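Local coordinates for GDSL-like Lipase (Parabacteroides distasonis, PDB 3P94), which is a serine hydrolase of the GDSL (SGNH) family that probably cleaves ester bonds of lipids, perhaps as a lysophospholipase, at residues Ser55-Thr58 with Thr59-Leu63; Asn98-Gly101 with Asn102-Met106; Leu143-Trp146 with Ile147-Ala151; Ala164-Asp167 with Glu168-Leu172. All blocks are in the same frame, centred on the assembly; numbering follows the deposited sequence.

Contact 1: residues Ser55-Thr58 with Thr59-Leu63; sequences SGQT and TSEML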
ATOM      1  N   SER A  55       0.037  -2.327  10.087  1.00 12.68           N
ATOM      2  CA  SER A  55       1.424  -2.758  10.225  1.00 13.24           C
ATOM      3  C   SER A  55       1.605  -4.270  10.051  1.00 18.77           C
ATOM      4  O   SER A  55       0.803  -5.041  10.564  1.00 17.02           O
ATOM      5  CB  SER A  55       1.973  -2.350  11.583  1.00 17.05           C
ATOM      6  OG  SER A  55       2.061  -0.938  11.655  1.00 29.46           O
ATOM      7  N   GLY A  56       2.663  -4.644   9.322  1.00 17.60           N
ATOM      8  CA  GLY A  56       3.075  -6.024   9.089  1.00 18.19           C
ATOM      9  C   GLY A  56       2.278  -6.863   8.110  1.00 20.81           C
ATOM     10  O   GLY A  56       2.658  -8.009   7.847  1.00 20.23           O
ATOM     11  N   GLN A  57       1.188  -6.318   7.555  1.00 16.74           N
ATOM     12  CA  GLN A  57       0.328  -7.082   6.655  1.00 15.74           C
ATOM     13  C   GLN A  57       0.944  -7.315   5.279  1.00 18.07           C
ATOM     14  O   GLN A  57       1.671  -6.467   4.756  1.00 18.00           O
ATOM     15  CB  GLN A  57      -1.036  -6.407   6.492  1.00 16.31           C
ATOM     16  CG  GLN A  57      -1.906  -6.554   7.735  1.00 13.41           C
ATOM     17  CD  GLN A  57      -3.377  -6.684   7.424  1.00 17.85           C
ATOM     18  OE1 GLN A  57      -3.869  -6.209   6.397  1.00 13.83           O
ATOM     19  NE2 GLN A  57      -4.112  -7.365   8.303  1.00 15.43           N
ATOM     20  N   THR A  58       0.629  -8.475   4.704  1.00 13.71           N
ATOM     21  CA  THR A  58       1.040  -8.849   3.357  1.00 13.40           C
ATOM     22  C   THR A  58      -0.187  -8.688   2.450  1.00 15.16           C
ATOM     23  O   THR A  58      -1.288  -8.409   2.945  1.00 11.13           O
ATOM     24  CB  THR A  58       1.632 -10.270   3.300  1.00 18.92           C
ATOM     25  OG1 THR A  58       0.587 -11.251   3.317  1.00 18.28           O
ATOM     26  CG2 THR A  58       2.686 -10.537   4.367  1.00 14.07           C
ATOM     27  N   THR A  59      -0.011  -8.908   1.138  1.00 12.95           N
ATOM     28  CA  THR A  59      -1.122  -8.807   0.169  1.00 12.54           C
ATOM     29  C   THR A  59      -2.216  -9.854   0.468  1.00 15.13           C
ATOM     30  O   THR A  59      -3.364  -9.626   0.096  1.00 14.21           O
ATOM     31  CB  THR A  59      -0.604  -8.944  -1.258  1.00 18.38           C
ATOM     32  OG1 THR A  59       0.024 -10.211  -1.410  1.00 12.11           O
ATOM     33  CG2 THR A  59       0.343  -7.799  -1.668  1.00 16.36           C
ATOM     34  N   SER A  60      -1.860 -10.989   1.146  1.00 12.44           N
ATOM     35  CA  SER A  60      -2.824 -12.042   1.482  1.00 12.95           C
ATOM     36  C   SER A  60      -3.871 -11.540   2.497  1.00 15.18           C
ATOM     37  O   SER A  60      -5.063 -11.677   2.229  1.00 14.99           O
ATOM     38  CB  SER A  60      -2.118 -13.291   1.995  1.00 16.50           C
ATOM     39  OG  SER A  60      -1.456 -13.946   0.927  1.00 19.75           O
ATOM     40  N   GLU A  61      -3.443 -10.922   3.626  1.00 13.09           N
ATOM     41  CA  GLU A  61      -4.388 -10.386   4.626  1.00 12.40           C
ATOM     42  C   GLU A  61      -5.205  -9.273   4.014  1.00 14.90           C
ATOM     43  O   GLU A  61      -6.401  -9.157   4.265  1.00 13.71           O
ATOM     44  CB  GLU A  61      -3.683  -9.868   5.890  1.00 13.35           C
ATOM     45  CG  GLU A  61      -2.990 -10.955   6.699  1.00 15.11           C
ATOM     46  CD  GLU A  61      -1.494 -11.061   6.455  1.00 27.08           C
ATOM     47  OE1 GLU A  61      -1.019 -10.630   5.378  1.00 19.69           O
ATOM     48  OE2 GLU A  61      -0.790 -11.543   7.369  1.00 23.07           O
HETATM   49  N   MSE A  62      -4.555  -8.472   3.178  1.00  9.38           N
HETATM   50  CA  MSE A  62      -5.194  -7.351   2.524  1.00  7.87           C
HETATM   51  C   MSE A  62      -6.302  -7.793   1.576  1.00 12.86           C
HETATM   52  O   MSE A  62      -7.384  -7.188   1.597  1.00 13.02           O
HETATM   53  CB  MSE A  62      -4.139  -6.521   1.800  1.00  8.80           C
HETATM   54  CG  MSE A  62      -3.344  -5.670   2.741  1.00 14.43           C
HETATM   55 SE   MSE A  62      -2.199  -4.550   1.682  0.75 19.58          SE
HETATM   56  CE  MSE A  62      -0.554  -4.865   2.744  1.00 17.42           C
ATOM     57  N   LEU A  63      -6.071  -8.854   0.780  1.00 11.15           N
ATOM     58  CA  LEU A  63      -7.096  -9.382  -0.133  1.00 10.30           C
ATOM     59  C   LEU A  63      -8.327  -9.867   0.675  1.00 13.69           C
ATOM     60  O   LEU A  63      -9.465  -9.629   0.263  1.00 14.34           O
ATOM     61  CB  LEU A  63      -6.524 -10.525  -1.008  1.00  9.89           C
ATOM     62  CG  LEU A  63      -7.514 -11.263  -1.934  1.00 14.04           C
ATOM     63  CD1 LEU A  63      -8.214 -10.298  -2.912  1.00 13.43           C
ATOM     64  CD2 LEU A  63      -6.823 -12.370  -2.705  1.00 14.36           C
TER
HETATM   65  O   HOH W   1       1.823 -10.715   7.811  1.00 22.30           O

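Contact 2: residues Asn98-Gly101 with Asn102-Met106; sequences NVFG and NLVSM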
ATOM      1  N   ASN A  98       2.756 -14.742  -7.065  1.00 14.33           N
ATOM      2  CA  ASN A  98       1.556 -14.921  -6.256  1.00 13.23           C
ATOM      3  C   ASN A  98       1.247 -13.659  -5.446  1.00 16.55           C
ATOM      4  O   ASN A  98       0.077 -13.397  -5.146  1.00 14.80           O
ATOM      5  CB  ASN A  98       1.686 -16.166  -5.374  1.00 15.21           C
ATOM      6  CG  ASN A  98       1.684 -17.453  -6.172  1.00 32.18           C
ATOM      7  OD1 ASN A  98       1.063 -17.567  -7.228  1.00 26.34           O
ATOM      8  ND2 ASN A  98       2.368 -18.456  -5.674  1.00 19.69           N
ATOM      9  N   VAL A  99       2.287 -12.853  -5.140  1.00 13.71           N
ATOM     10  CA  VAL A  99       2.162 -11.541  -4.490  1.00 13.14           C
ATOM     11  C   VAL A  99       1.440 -10.633  -5.493  1.00 17.69           C
ATOM     12  O   VAL A  99       0.434 -10.000  -5.152  1.00 17.51           O
ATOM     13  CB  VAL A  99       3.548 -10.974  -4.078  1.00 17.47           C
ATOM     14  CG1 VAL A  99       3.426  -9.568  -3.483  1.00 16.84           C
ATOM     15  CG2 VAL A  99       4.274 -11.922  -3.118  1.00 17.17           C
ATOM     16  N   PHE A 100       1.923 -10.644  -6.756  1.00 11.74           N
ATOM     17  CA  PHE A 100       1.325  -9.899  -7.859  1.00 12.58           C
ATOM     18  C   PHE A 100      -0.134 -10.347  -8.078  1.00 16.55           C
ATOM     19  O   PHE A 100      -0.993  -9.499  -8.290  1.00 15.96           O
ATOM     20  CB  PHE A 100       2.154 -10.076  -9.144  1.00 14.81           C
ATOM     21  CG  PHE A 100       1.531  -9.446 -10.371  1.00 16.95           C
ATOM     22  CD1 PHE A 100       1.363  -8.072 -10.457  1.00 18.92           C
ATOM     23  CD2 PHE A 100       1.100 -10.233 -11.436  1.00 20.96           C
ATOM     24  CE1 PHE A 100       0.766  -7.495 -11.585  1.00 20.18           C
ATOM     25  CE2 PHE A 100       0.513  -9.652 -12.571  1.00 23.12           C
ATOM     26  CZ  PHE A 100       0.359  -8.289 -12.636  1.00 20.13           C
ATOM     27  N   GLY A 101      -0.378 -11.661  -8.009  1.00 13.82           N
ATOM     28  CA  GLY A 101      -1.702 -12.258  -8.182  1.00 14.42           C
ATOM     29  C   GLY A 101      -2.720 -11.742  -7.185  1.00 17.15           C
ATOM     30  O   GLY A 101      -3.873 -11.494  -7.551  1.00 16.72           O
ATOM     31  N   ASN A 102      -2.299 -11.561  -5.919  1.00 13.74           N
ATOM     32  CA  ASN A 102      -3.141 -11.004  -4.863  1.00 13.00           C
ATOM     33  C   ASN A 102      -3.530  -9.561  -5.196  1.00 16.52           C
ATOM     34  O   ASN A 102      -4.677  -9.167  -4.962  1.00 14.45           O
ATOM     35  CB  ASN A 102      -2.428 -11.052  -3.517  1.00 10.86           C
ATOM     36  CG  ASN A 102      -2.467 -12.382  -2.823  1.00 19.44           C
ATOM     37  OD1 ASN A 102      -3.318 -13.224  -3.078  1.00 16.10           O
ATOM     38  ND2 ASN A 102      -1.578 -12.575  -1.882  1.00 19.33           N
ATOM     39  N   LEU A 103      -2.563  -8.777  -5.737  1.00 13.25           N
ATOM     40  CA  LEU A 103      -2.809  -7.383  -6.131  1.00 12.95           C
ATOM     41  C   LEU A 103      -3.798  -7.341  -7.303  1.00 15.55           C
ATOM     42  O   LEU A 103      -4.686  -6.498  -7.296  1.00 13.92           O
ATOM     43  CB  LEU A 103      -1.487  -6.665  -6.488  1.00 13.11           C
ATOM     44  CG  LEU A 103      -0.475  -6.484  -5.321  1.00 18.26           C
ATOM     45  CD1 LEU A 103       0.922  -6.166  -5.852  1.00 19.39           C
ATOM     46  CD2 LEU A 103      -0.916  -5.398  -4.360  1.00 19.99           C
ATOM     47  N   VAL A 104      -3.677  -8.280  -8.271  1.00 12.45           N
ATOM     48  CA  VAL A 104      -4.598  -8.390  -9.427  1.00 12.34           C
ATOM     49  C   VAL A 104      -6.022  -8.732  -8.924  1.00 16.34           C
ATOM     50  O   VAL A 104      -6.997  -8.146  -9.400  1.00 13.93           O
ATOM     51  CB  VAL A 104      -4.107  -9.415 -10.485  1.00 16.66           C
ATOM     52  CG1 VAL A 104      -5.134  -9.616 -11.607  1.00 16.67           C
ATOM     53  CG2 VAL A 104      -2.762  -8.993 -11.068  1.00 16.73           C
ATOM     54  N   SER A 105      -6.134  -9.648  -7.948  1.00 12.73           N
ATOM     55  CA  SER A 105      -7.436 -10.016  -7.382  1.00 12.40           C
ATOM     56  C   SER A 105      -8.069  -8.814  -6.661  1.00 14.23           C
ATOM     57  O   SER A 105      -9.266  -8.603  -6.819  1.00 13.98           O
ATOM     58  CB  SER A 105      -7.297 -11.208  -6.453  1.00 13.86           C
ATOM     59  OG  SER A 105      -7.150 -12.380  -7.233  1.00 20.12           O
HETATM   60  N   MSE A 106      -7.266  -7.991  -5.927  1.00 10.95           N
HETATM   61  CA  MSE A 106      -7.781  -6.756  -5.294  1.00  8.42           C
HETATM   62  C   MSE A 106      -8.288  -5.781  -6.375  1.00 14.05           C
HETATM   63  O   MSE A 106      -9.386  -5.229  -6.231  1.00 14.58           O
HETATM   64  CB  MSE A 106      -6.723  -6.069  -4.425  1.00  8.75           C
HETATM   65  CG  MSE A 106      -6.405  -6.824  -3.127  1.00 13.21           C
HETATM   66 SE   MSE A 106      -5.222  -5.747  -1.986  0.75 15.93          SE
HETATM   67  CE  MSE A 106      -3.649  -6.867  -2.102  1.00 12.86           C
TER

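Contact 3: residues Leu143-Trp146 with Ile147-Ala151; sequences LNKW and IKEYA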
ATOM      1  N   LEU A 143       8.646  -6.756  -8.954  1.00 14.86           N
ATOM      2  CA  LEU A 143       7.228  -6.624  -8.614  1.00 13.67           C
ATOM      3  C   LEU A 143       6.662  -5.329  -9.197  1.00 17.69           C
ATOM      4  O   LEU A 143       5.579  -5.373  -9.772  1.00 17.19           O
ATOM      5  CB  LEU A 143       7.012  -6.684  -7.087  1.00 12.71           C
ATOM      6  CG  LEU A 143       5.549  -6.571  -6.569  1.00 14.62           C
ATOM      7  CD1 LEU A 143       4.601  -7.611  -7.234  1.00 14.57           C
ATOM      8  CD2 LEU A 143       5.510  -6.756  -5.073  1.00 14.84           C
ATOM      9  N   ASN A 144       7.404  -4.201  -9.086  1.00 14.42           N
ATOM     10  CA  ASN A 144       6.965  -2.903  -9.611  1.00 14.46           C
ATOM     11  C   ASN A 144       6.819  -2.916 -11.126  1.00 18.44           C
ATOM     12  O   ASN A 144       5.926  -2.253 -11.640  1.00 16.13           O
ATOM     13  CB  ASN A 144       7.906  -1.784  -9.184  1.00 17.02           C
ATOM     14  CG  ASN A 144       7.719  -1.363  -7.747  1.00 25.23           C
ATOM     15  OD1 ASN A 144       6.724  -1.717  -7.106  1.00 22.17           O
ATOM     16  ND2 ASN A 144       8.655  -0.578  -7.217  1.00 17.91           N
ATOM     17  N   LYS A 145       7.667  -3.697 -11.832  1.00 16.80           N
ATOM     18  CA  LYS A 145       7.606  -3.837 -13.283  1.00 17.43           C
ATOM     19  C   LYS A 145       6.271  -4.463 -13.671  1.00 19.51           C
ATOM     20  O   LYS A 145       5.615  -3.982 -14.596  1.00 18.48           O
ATOM     21  CB  LYS A 145       8.790  -4.683 -13.791  1.00 20.67           C
ATOM     22  CG  LYS A 145       9.084  -4.491 -15.254  1.00 40.75           C
ATOM     23  CD  LYS A 145      10.070  -5.529 -15.764  1.00 52.02           C
ATOM     24  CE  LYS A 145      10.165  -5.481 -17.275  1.00 59.75           C
ATOM     25  NZ  LYS A 145      10.892  -6.658 -17.816  1.00 74.10           N
ATOM     26  N   TRP A 146       5.863  -5.517 -12.935  1.00 16.13           N
ATOM     27  CA  TRP A 146       4.596  -6.227 -13.147  1.00 15.99           C
ATOM     28  C   TRP A 146       3.398  -5.340 -12.819  1.00 18.91           C
ATOM     29  O   TRP A 146       2.442  -5.309 -13.603  1.00 16.67           O
ATOM     30  CB  TRP A 146       4.542  -7.508 -12.313  1.00 14.58           C
ATOM     31  CG  TRP A 146       5.498  -8.574 -12.765  1.00 16.61           C
ATOM     32  CD1 TRP A 146       6.010  -8.751 -14.021  1.00 20.10           C
ATOM     33  CD2 TRP A 146       6.035  -9.627 -11.959  1.00 16.85           C
ATOM     34  NE1 TRP A 146       6.820  -9.855 -14.050  1.00 20.17           N
ATOM     35  CE2 TRP A 146       6.862 -10.410 -12.791  1.00 21.68           C
ATOM     36  CE3 TRP A 146       5.893  -9.989 -10.611  1.00 18.41           C
ATOM     37  CZ2 TRP A 146       7.543 -11.535 -12.319  1.00 21.68           C
ATOM     38  CZ3 TRP A 146       6.563 -11.106 -10.147  1.00 20.05           C
ATOM     39  CH2 TRP A 146       7.355 -11.879 -11.002  1.00 21.48           C
ATOM     40  N   ILE A 147       3.453  -4.621 -11.674  1.00 16.18           N
ATOM     41  CA  ILE A 147       2.383  -3.708 -11.247  1.00 15.34           C
ATOM     42  C   ILE A 147       2.177  -2.622 -12.310  1.00 19.18           C
ATOM     43  O   ILE A 147       1.039  -2.392 -12.725  1.00 17.29           O
ATOM     44  CB  ILE A 147       2.669  -3.077  -9.859  1.00 16.64           C
ATOM     45  CG1 ILE A 147       2.715  -4.145  -8.740  1.00 16.93           C
ATOM     46  CG2 ILE A 147       1.623  -1.977  -9.522  1.00 15.80           C
ATOM     47  CD1 ILE A 147       3.322  -3.597  -7.375  1.00 19.64           C
ATOM     48  N   LYS A 148       3.277  -1.961 -12.738  1.00 17.55           N
ATOM     49  CA  LYS A 148       3.223  -0.889 -13.741  1.00 18.26           C
ATOM     50  C   LYS A 148       2.653  -1.380 -15.080  1.00 22.39           C
ATOM     51  O   LYS A 148       1.815  -0.691 -15.667  1.00 21.86           O
ATOM     52  CB  LYS A 148       4.604  -0.257 -13.956  1.00 21.13           C
ATOM     53  CG  LYS A 148       4.510   1.065 -14.731  1.00 29.15           C
ATOM     54  CD  LYS A 148       5.878   1.640 -15.081  1.00 38.80           C
ATOM     55  CE  LYS A 148       5.752   3.029 -15.668  1.00 44.23           C
ATOM     56  NZ  LYS A 148       4.935   3.047 -16.922  1.00 41.94           N
ATOM     57  N   GLU A 149       3.110  -2.550 -15.562  1.00 19.21           N
ATOM     58  CA  GLU A 149       2.643  -3.137 -16.820  1.00 17.71           C
ATOM     59  C   GLU A 149       1.143  -3.475 -16.737  1.00 20.36           C
ATOM     60  O   GLU A 149       0.406  -3.187 -17.683  1.00 19.06           O
ATOM     61  CB  GLU A 149       3.472  -4.373 -17.168  1.00 19.34           C
ATOM     62  CG  GLU A 149       4.712  -4.044 -17.988  1.00 31.06           C
ATOM     63  CD  GLU A 149       5.882  -5.007 -17.898  1.00 57.25           C
ATOM     64  OE1 GLU A 149       5.666  -6.196 -17.567  1.00 49.81           O
ATOM     65  OE2 GLU A 149       7.022  -4.567 -18.173  1.00 55.71           O
ATOM     66  N   TYR A 150       0.687  -4.029 -15.596  1.00 17.55           N
ATOM     67  CA  TYR A 150      -0.729  -4.324 -15.350  1.00 17.56           C
ATOM     68  C   TYR A 150      -1.563  -3.022 -15.336  1.00 22.01           C
ATOM     69  O   TYR A 150      -2.618  -2.968 -15.972  1.00 21.18           O
ATOM     70  CB  TYR A 150      -0.927  -5.102 -14.031  1.00 17.60           C
ATOM     71  CG  TYR A 150      -2.380  -5.428 -13.747  1.00 18.72           C
ATOM     72  CD1 TYR A 150      -3.003  -6.513 -14.355  1.00 20.18           C
ATOM     73  CD2 TYR A 150      -3.146  -4.625 -12.907  1.00 19.53           C
ATOM     74  CE1 TYR A 150      -4.347  -6.798 -14.124  1.00 19.28           C
ATOM     75  CE2 TYR A 150      -4.499  -4.889 -12.685  1.00 20.36           C
ATOM     76  CZ  TYR A 150      -5.094  -5.981 -13.287  1.00 22.17           C
ATOM     77  OH  TYR A 150      -6.435  -6.219 -13.068  1.00 19.23           O
ATOM     78  N   ALA A 151      -1.094  -1.991 -14.603  1.00 18.80           N
ATOM     79  CA  ALA A 151      -1.784  -0.705 -14.496  1.00 18.31           C
ATOM     80  C   ALA A 151      -1.934  -0.047 -15.875  1.00 24.20           C
ATOM     81  O   ALA A 151      -3.038   0.388 -16.211  1.00 25.47           O
ATOM     82  CB  ALA A 151      -1.029   0.217 -13.544  1.00 18.59           C
TER
HETATM   83  O   HOH W   2       6.916  -2.109 -16.408  1.00 37.48           O

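Contact 4: residues Ala164-Asp167 with Glu168-Leu172; sequences AMKD and ERNGL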
ATOM      1  N   ALA A 164      11.294   8.352  -7.369  1.00 19.25           N
ATOM      2  CA  ALA A 164      11.458   9.618  -6.653  1.00 20.54           C
ATOM      3  C   ALA A 164      12.252   9.482  -5.346  1.00 24.38           C
ATOM      4  O   ALA A 164      12.762  10.486  -4.843  1.00 26.48           O
ATOM      5  CB  ALA A 164      10.094  10.207  -6.342  1.00 20.68           C
HETATM    6  N   MSE A 165      12.331   8.271  -4.775  1.00 17.20           N
HETATM    7  CA  MSE A 165      12.965   8.097  -3.462  1.00 15.15           C
HETATM    8  C   MSE A 165      14.218   7.204  -3.436  1.00 22.19           C
HETATM    9  O   MSE A 165      14.944   7.236  -2.437  1.00 22.50           O
HETATM   10  CB  MSE A 165      11.932   7.499  -2.483  1.00 14.22           C
HETATM   11  CG  MSE A 165      10.707   8.382  -2.283  1.00 16.19           C
HETATM   12 SE   MSE A 165       9.284   7.440  -1.357  0.75 17.04          SE
HETATM   13  CE  MSE A 165       9.918   7.719   0.465  1.00 14.31           C
ATOM     14  N   LYS A 166      14.466   6.394  -4.486  1.00 19.34           N
ATOM     15  CA  LYS A 166      15.589   5.440  -4.475  1.00 19.14           C
ATOM     16  C   LYS A 166      16.970   6.111  -4.457  1.00 25.13           C
ATOM     17  O   LYS A 166      17.134   7.210  -4.977  1.00 24.53           O
ATOM     18  CB  LYS A 166      15.503   4.475  -5.675  1.00 19.57           C
ATOM     19  CG  LYS A 166      15.633   5.145  -7.046  1.00 26.21           C
ATOM     20  CD  LYS A 166      15.469   4.163  -8.182  1.00 21.60           C
ATOM     21  CE  LYS A 166      15.650   4.842  -9.516  1.00 26.67           C
ATOM     22  NZ  LYS A 166      15.460   3.883 -10.640  1.00 32.44           N
ATOM     23  N   ASP A 167      17.959   5.423  -3.843  1.00 23.29           N
ATOM     24  CA  ASP A 167      19.366   5.826  -3.849  1.00 24.11           C
ATOM     25  C   ASP A 167      20.079   4.944  -4.890  1.00 28.76           C
ATOM     26  O   ASP A 167      19.403   4.194  -5.609  1.00 27.77           O
ATOM     27  CB  ASP A 167      20.009   5.749  -2.442  1.00 25.98           C
ATOM     28  CG  ASP A 167      19.999   4.385  -1.766  1.00 32.99           C
ATOM     29  OD1 ASP A 167      19.772   3.369  -2.465  1.00 32.56           O
ATOM     30  OD2 ASP A 167      20.243   4.330  -0.547  1.00 39.48           O
ATOM     31  N   GLU A 168      21.427   5.024  -4.952  1.00 27.30           N
ATOM     32  CA  GLU A 168      22.270   4.289  -5.906  0.50 27.55           C
ATOM     33  C   GLU A 168      22.184   2.750  -5.763  1.00 30.87           C
ATOM     34  O   GLU A 168      22.494   2.038  -6.718  1.00 31.81           O
ATOM     35  CB  GLU A 168      23.733   4.737  -5.770  0.50 29.92           C
ATOM     36  CG  GLU A 168      24.001   6.148  -6.266  0.50 40.16           C
ATOM     37  CD  GLU A 168      24.249   6.269  -7.756  0.50 62.28           C
ATOM     38  OE1 GLU A 168      23.265   6.231  -8.531  0.50 57.29           O
ATOM     39  OE2 GLU A 168      25.429   6.421  -8.148  0.50 57.15           O
ATOM     40  N   ARG A 169      21.795   2.231  -4.583  1.00 26.06           N
ATOM     41  CA  ARG A 169      21.714   0.779  -4.370  1.00 25.40           C
ATOM     42  C   ARG A 169      20.256   0.289  -4.334  1.00 27.35           C
ATOM     43  O   ARG A 169      19.994  -0.836  -3.896  1.00 27.98           O
ATOM     44  CB  ARG A 169      22.490   0.363  -3.099  1.00 26.90           C
ATOM     45  CG  ARG A 169      22.012   1.008  -1.809  1.00 36.34           C
ATOM     46  CD  ARG A 169      22.921   0.677  -0.645  1.00 43.10           C
ATOM     47  NE  ARG A 169      22.291   1.055   0.619  1.00 52.75           N
ATOM     48  CZ  ARG A 169      22.738   0.719   1.824  1.00 67.49           C
ATOM     49  NH1 ARG A 169      23.837  -0.018   1.951  1.00 55.82           N
ATOM     50  NH2 ARG A 169      22.090   1.112   2.911  1.00 51.83           N
ATOM     51  N   ASN A 170      19.321   1.126  -4.840  1.00 22.01           N
ATOM     52  CA  ASN A 170      17.865   0.863  -4.922  1.00 21.27           C
ATOM     53  C   ASN A 170      17.234   0.627  -3.541  1.00 23.46           C
ATOM     54  O   ASN A 170      16.295  -0.160  -3.390  1.00 21.26           O
ATOM     55  CB  ASN A 170      17.547  -0.285  -5.886  1.00 20.67           C
ATOM     56  CG  ASN A 170      17.882   0.085  -7.298  1.00 34.66           C
ATOM     57  OD1 ASN A 170      17.454   1.123  -7.803  1.00 30.58           O
ATOM     58  ND2 ASN A 170      18.666  -0.740  -7.958  1.00 28.80           N
ATOM     59  N   GLY A 171      17.750   1.353  -2.562  1.00 20.77           N
ATOM     60  CA  GLY A 171      17.242   1.365  -1.200  1.00 20.19           C
ATOM     61  C   GLY A 171      16.773   2.763  -0.871  1.00 23.99           C
ATOM     62  O   GLY A 171      16.742   3.632  -1.757  1.00 23.15           O
ATOM     63  N   LEU A 172      16.395   2.995   0.391  1.00 20.19           N
ATOM     64  CA  LEU A 172      15.991   4.325   0.847  1.00 20.12           C
ATOM     65  C   LEU A 172      17.165   5.012   1.554  1.00 23.77           C
ATOM     66  O   LEU A 172      17.786   4.398   2.413  1.00 23.63           O
ATOM     67  CB  LEU A 172      14.774   4.266   1.793  1.00 19.51           C
ATOM     68  CG  LEU A 172      13.404   4.129   1.158  1.00 23.53           C
ATOM     69  CD1 LEU A 172      12.368   3.784   2.191  1.00 22.81           C
ATOM     70  CD2 LEU A 172      12.992   5.406   0.440  1.00 25.39           C
TER
HETATM   71  O   HOH W   3      19.232   3.963  -8.347  1.00 27.90           O
HETATM   72  O   HOH W   4      19.940   2.195   0.966  1.00 33.72           O

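Contact 1: residues Ser55-Thr58 with Thr59-Leu63
T58 and M62 close the first turn of helix 59-71 after an irregular loop, M62 N donating to T58 O at 3.3 Å. T58 is the N-cap, and with E61 it forms a capping box. S60 N gives its hydrogen to T58 OG1 over 3.3 Å, and T58 N donates to E61 OE1 at 2.8 Å. The T58 hydroxyl adds a further bond, OG1 donating to the same E61 OE1 at 2.7 Å. This oxygen is gripped from opposite faces of the carboxylate plane, the amide N lying 41° out of it and the hydroxyl on the syn side. A bend at chi2 (99°) folds the E61 chain back to the N-cap. E61 OE2 takes a hydrogen from a water that also donates to G56 O. Replacing E61 by an alanine would probably leave T58 N and the T58 hydroxyl proton without their shared acceptor, the T58 side chain then capping through the S60 N bond alone. The Q57 amide passes over the start of the E61 chain, NE2 lying 3.5 Å from E61 CB; OE1 is held by R65 and NE2 by A7 O and Q8 OE1. The selenomethionine M62 brings its CE to 3.4 Å from Q57 O, which also receives N85 ND2. The SGQTT sequence resembles block II of SGNH hydrolases, whose glycine, probably G56 here, contributes to the oxyanion hole in relatives; Q57 lies near the probable Ser-His-Asp triad. The cap ends the loop from strand 49-53 into helix 59-71, with helix 84-87 against T58 and helix 96-112 against T59 and L63.

Contact 2: residues Asn98-Gly101 with Asn102-Met106
N98 to S105 make two turns of regular helix within helix 96-112, with the main-chain amides of N102, L103, V104 and S105 each bonded to the carbonyl four residues earlier. V104 N to F100 O and S105 N to G101 O are both 2.9 Å. The principal side-chain contact is also one turn apart: V104 sets its CG2 methyl over one face of the F100 ring in a CH-pi contact. CG2 lies 3.7 Å from the ring centroid, 19° off the normal, and shifted toward the rim, where F100 CZ is 3.6 Å away. F100 has CG anti to the backbone N (chi1 174°), which brings the ring forward along the helix to this methyl. With an alanine at F100, the V104 methyl is likely to lose its aromatic partner and a gap to open toward L143 of helix 137-153. L103 rests its CB against F100 O at 3.4 Å and reaches on to I147. N102 turns the other way: its CG is 3.6 Å from N98 O, while ND2 is drawn off to T59 OG1 and, more weakly, to S60 OG of helix 59-71. F100 also lies about 3 Å from a bound tetraethylene glycol, probably from the crystallisation liquor. Toward helix 137-153 the groups are aliphatic and aromatic; toward helix 59-71 the N102 amide adds polar bonds to further apolar packing. Within the segments, main-chain bonds hold the turns, and the side-chain part, F100 with V104, is a dispersive contact over a ring face.

Contact 3: residues Leu143-Trp146 with Ile147-Ala151
L143 and I147 meet one turn apart on helix 137-153, the crossover helix of the beta-alpha-beta unit with parallel strands 116-120 and 157-159. Four successive i to i+4 bonds run through the segments, from I147 N to L143 O at 3.0 Å through to Y150 N and W146 O at 2.9 Å. On the inner side, I147 CD1 packs against L143 CG at 3.8 Å and lies alongside the N144 side chain, 3.9 Å from its OD1. That oxygen accepts from V122 N, so the amide is held to the loop after strand 116-120. On the outer side, the extended K145 chain, its CG anti to the backbone N (chi1 -160°), passes by the E149 carboxylate, with K145 CE 3.4 Å from E149 OE2. The ammonium ends farther on, K145 NZ being 4.4 Å from E149 OE2, beyond salt-bridge range. A water donates to both K145 O (2.9 Å) and E149 OE2, and E149 OE1 stands near the W146 ring plane at its edge. K148 instead pairs with D152. The helix is amphipathic: I147 packs between the sheet and helix 96-112, L143 packs on helix 96-112, and on the exposed side K145 and E149 probably attract only weakly, the water tying E149 to the main chain instead.

Contact 4: residues Ala164-Asp167 with Glu168-Leu172
D167 and L172 carry this turn, which follows helix 161-165. D167 opens a type I turn closed by N170 N donating to D167 O at 3.2 Å; together with the bond from D167 N to G171 O (3.0 Å) and the positive phi of N170, this is the pattern of a G1 bulge. The carboxylate fills the inside. Rotated to lie between backbone N and carbonyl carbon (chi1 59°), it sends OD1 over the turn, where R169 N binds it at 3.1 Å, making an Asx turn, and G171 N at 2.9 Å. The two amides reach D167 OD1 from opposite faces of its plane, R169 N 52° and G171 N 39° out of it, so rotation of the group is well restrained. D167 OD2 is linked to R169 through a water that donates to OD2 and accepts from R169 NE, 2.6 Å from each; the arginine also makes a cation-pi contact with Y126. At the base, L172 brings CD2 to M165 CB at 3.7 Å, near the selenomethionine's CE as well, closing the apolar end of the loop. M165 in turn packs on I190 and M191 of helix 185-202, so the turn projects from the junction between helix 161-165 and that C-terminal helix, with L172 near the probable triad.

How the contacts relate
The contacts follow one another along the chain, and all belong to one parallel five-stranded alpha/beta fold of flavodoxin-like type. Contact 1 lies at the start of helix 59-71, and contacts 2 and 3 within helices 96-112 and 137-153, three crossover helices: centres are 11 Å apart between contacts 1 and 2 and again between 2 and 3, but 18 Å between 1 and 3, which do not touch. Helix 96-112 is the middle one, joined to contact 1 by N102's polar bonds as well as packing, and to contact 3 by apolar packing, where V99 meets L143 and L103 meets I147. Contact 4 stands apart, its nearest atoms about 8 Å from contact 3. Contacts 1 and 4 approach the probable triad from separate loops.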